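Local coordinates for protein putative isomerase (Streptomyces coelicolor A3, PDB 2OQH) that probably acts as a sugar-acid dehydratase or isomerase of the enolase superfamily, perhaps converting D-glucarate to 5-dehydro-4-deoxy-D-glucarate, at residues Trp11-Pro16 / His364-Asn369. Sequence-based numbering, arbitrary orientation.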
# COMPACT_ATOMS: atom_id res chain seq x y z
N TRP A 11 -12.41 14.05 -8.91
CA TRP A 11 -12.19 15.15 -7.97
C TRP A 11 -10.81 14.97 -7.37
O TRP A 11 -10.33 13.85 -7.23
CB TRP A 11 -13.19 15.09 -6.81
CG TRP A 11 -14.63 15.37 -7.14
CD1 TRP A 11 -15.26 16.58 -7.10
CD2 TRP A 11 -15.62 14.41 -7.49
NE1 TRP A 11 -16.59 16.43 -7.40
CE2 TRP A 11 -16.84 15.10 -7.65
CE3 TRP A 11 -15.61 13.02 -7.69
CZ2 TRP A 11 -18.04 14.45 -7.99
CZ3 TRP A 11 -16.80 12.37 -8.04
CH2 TRP A 11 -17.99 13.09 -8.18
N VAL A 12 -10.16 16.08 -7.04
CA VAL A 12 -8.87 16.04 -6.38
C VAL A 12 -9.18 16.68 -5.03
O VAL A 12 -9.80 17.74 -4.97
CB VAL A 12 -7.79 16.88 -7.11
CG1 VAL A 12 -6.51 16.90 -6.29
CG2 VAL A 12 -7.50 16.26 -8.47
N VAL A 13 -8.78 16.03 -3.95
CA VAL A 13 -9.07 16.54 -2.62
C VAL A 13 -7.87 16.55 -1.68
O VAL A 13 -6.91 15.79 -1.88
CB VAL A 13 -10.19 15.71 -1.97
CG1 VAL A 13 -11.43 15.72 -2.85
CG2 VAL A 13 -9.72 14.28 -1.76
N ASN A 14 -7.94 17.41 -0.67
CA ASN A 14 -6.90 17.54 0.34
C ASN A 14 -7.55 17.18 1.67
O ASN A 14 -8.55 17.79 2.06
CB ASN A 14 -6.40 18.99 0.45
CG ASN A 14 -5.54 19.42 -0.72
OD1 ASN A 14 -5.27 18.64 -1.64
ND2 ASN A 14 -5.10 20.68 -0.68
N LEU A 15 -7.02 16.18 2.36
CA LEU A 15 -7.59 15.81 3.66
C LEU A 15 -6.52 15.94 4.71
O LEU A 15 -5.33 15.70 4.45
CB LEU A 15 -8.15 14.39 3.65
CG LEU A 15 -9.50 14.24 2.96
CD1 LEU A 15 -9.32 14.35 1.46
CD2 LEU A 15 -10.12 12.90 3.30
N PRO A 16 -6.91 16.35 5.93
CA PRO A 16 -5.97 16.52 7.03
C PRO A 16 -5.46 15.18 7.56
O PRO A 16 -6.13 14.15 7.42
CB PRO A 16 -6.81 17.26 8.07
CG PRO A 16 -8.16 16.63 7.89
CD PRO A 16 -8.29 16.62 6.38
N HIS A 364 -16.47 19.62 -0.49
CA HIS A 364 -15.76 20.50 0.44
C HIS A 364 -14.24 20.39 0.30
O HIS A 364 -13.54 21.40 0.13
CB HIS A 364 -16.17 20.18 1.88
CG HIS A 364 -15.37 20.90 2.92
ND1 HIS A 364 -15.41 22.27 3.10
CD2 HIS A 364 -14.50 20.43 3.85
CE1 HIS A 364 -14.61 22.61 4.08
NE2 HIS A 364 -14.04 21.52 4.56
N TYR A 365 -13.72 19.17 0.37
CA TYR A 365 -12.28 18.97 0.28
C TYR A 365 -11.68 19.17 -1.10
O TYR A 365 -10.46 19.24 -1.23
CB TYR A 365 -11.93 17.60 0.84
CG TYR A 365 -12.12 17.57 2.33
CD1 TYR A 365 -11.30 18.34 3.16
CD2 TYR A 365 -13.15 16.84 2.92
CE1 TYR A 365 -11.51 18.39 4.54
CE2 TYR A 365 -13.37 16.88 4.31
CZ TYR A 365 -12.54 17.66 5.11
OH TYR A 365 -12.75 17.74 6.47
N ALA A 366 -12.53 19.26 -2.12
CA ALA A 366 -12.04 19.51 -3.46
C ALA A 366 -11.78 21.01 -3.53
O ALA A 366 -10.91 21.46 -4.28
CB ALA A 366 -13.07 19.11 -4.50
N GLY A 367 -12.53 21.76 -2.74
CA GLY A 367 -12.38 23.21 -2.71
C GLY A 367 -11.14 23.60 -1.92
O GLY A 367 -10.52 24.63 -2.19
N VAL A 368 -10.79 22.77 -0.95
CA VAL A 368 -9.62 23.00 -0.13
C VAL A 368 -8.41 22.84 -1.03
O VAL A 368 -7.47 23.64 -0.96
CB VAL A 368 -9.53 21.99 1.00
CG1 VAL A 368 -8.38 22.35 1.92
CG2 VAL A 368 -10.85 21.96 1.76
N ASN A 369 -8.43 21.81 -1.87
CA ASN A 369 -7.35 21.56 -2.81
C ASN A 369 -7.29 22.77 -3.75
O ASN A 369 -6.16 23.23 -4.05
CB ASN A 369 -7.64 20.28 -3.62
CG ASN A 369 -6.58 20.02 -4.70
OD1 ASN A 369 -5.41 19.76 -4.39
ND2 ASN A 369 -6.99 20.09 -5.96
O HOH W 1 -9.65 20.51 -6.51
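The capping domain of this enolase-superfamily fold is joined by the chain's C-terminal helix where Val-13 and Asn-14 of strand 5-15, the first strand of that domain's three-stranded antiparallel sheet, meet Tyr-365 in the last turn of helix 359-368. The short axes cross at 83° and come within 5.5 Å. Because 5-15 is an outermost strand, its outward backbone groups face away from the sheet, and the helix end and a water meet some of them. Asn-14 N donates a hydrogen bond to Tyr-365 O (3.2 Å), from above the carbonyl plane; the same oxygen accepts a CA-H...O contact from Val-13 CA. In return, Val-12 O takes a CA-H...O contact from Ala-366 CA at 3.2 Å, and a water donates to both Val-12 O and Ala-366 O, bridging strand and helix.

Side chains close the joint. Tyr-365 CB lies 3.8 Å from Val-13 CB, and with CG anti to the carbonyl carbon (chi1 -70°) its ring reaches along the strand toward Pro-16, CE1 standing 4.1 Å from Pro-16 CD. His-364 CD2 sits over the centre of one ring face, and Leu-15 CG over the opposite face, toward its rim, while the hydroxyl is hydrogen-bonded to Asp-332. The amides of Asn-14 and Asn-369 cross nearly perpendicularly, planes 83° apart, and Asn-14 CG lies 3.5 Å from Asn-369 CA. Cutting Asn-14 back to an alanine would probably open a gap beside Asn-369 and take away one of the groups that its amide packs on.

On its other edge strand 5-15 pairs with strand 31-40, through backbone hydrogen bonds of Trp-11 with Val-35, Val-13 with Arg-33 and Leu-15 with Glu-31. Leu-362, earlier in helix 359-368, extends the packing against Trp-11 and Val-13, and Leu-15 touches Leu-302 and Asp-333 in neighbouring loops.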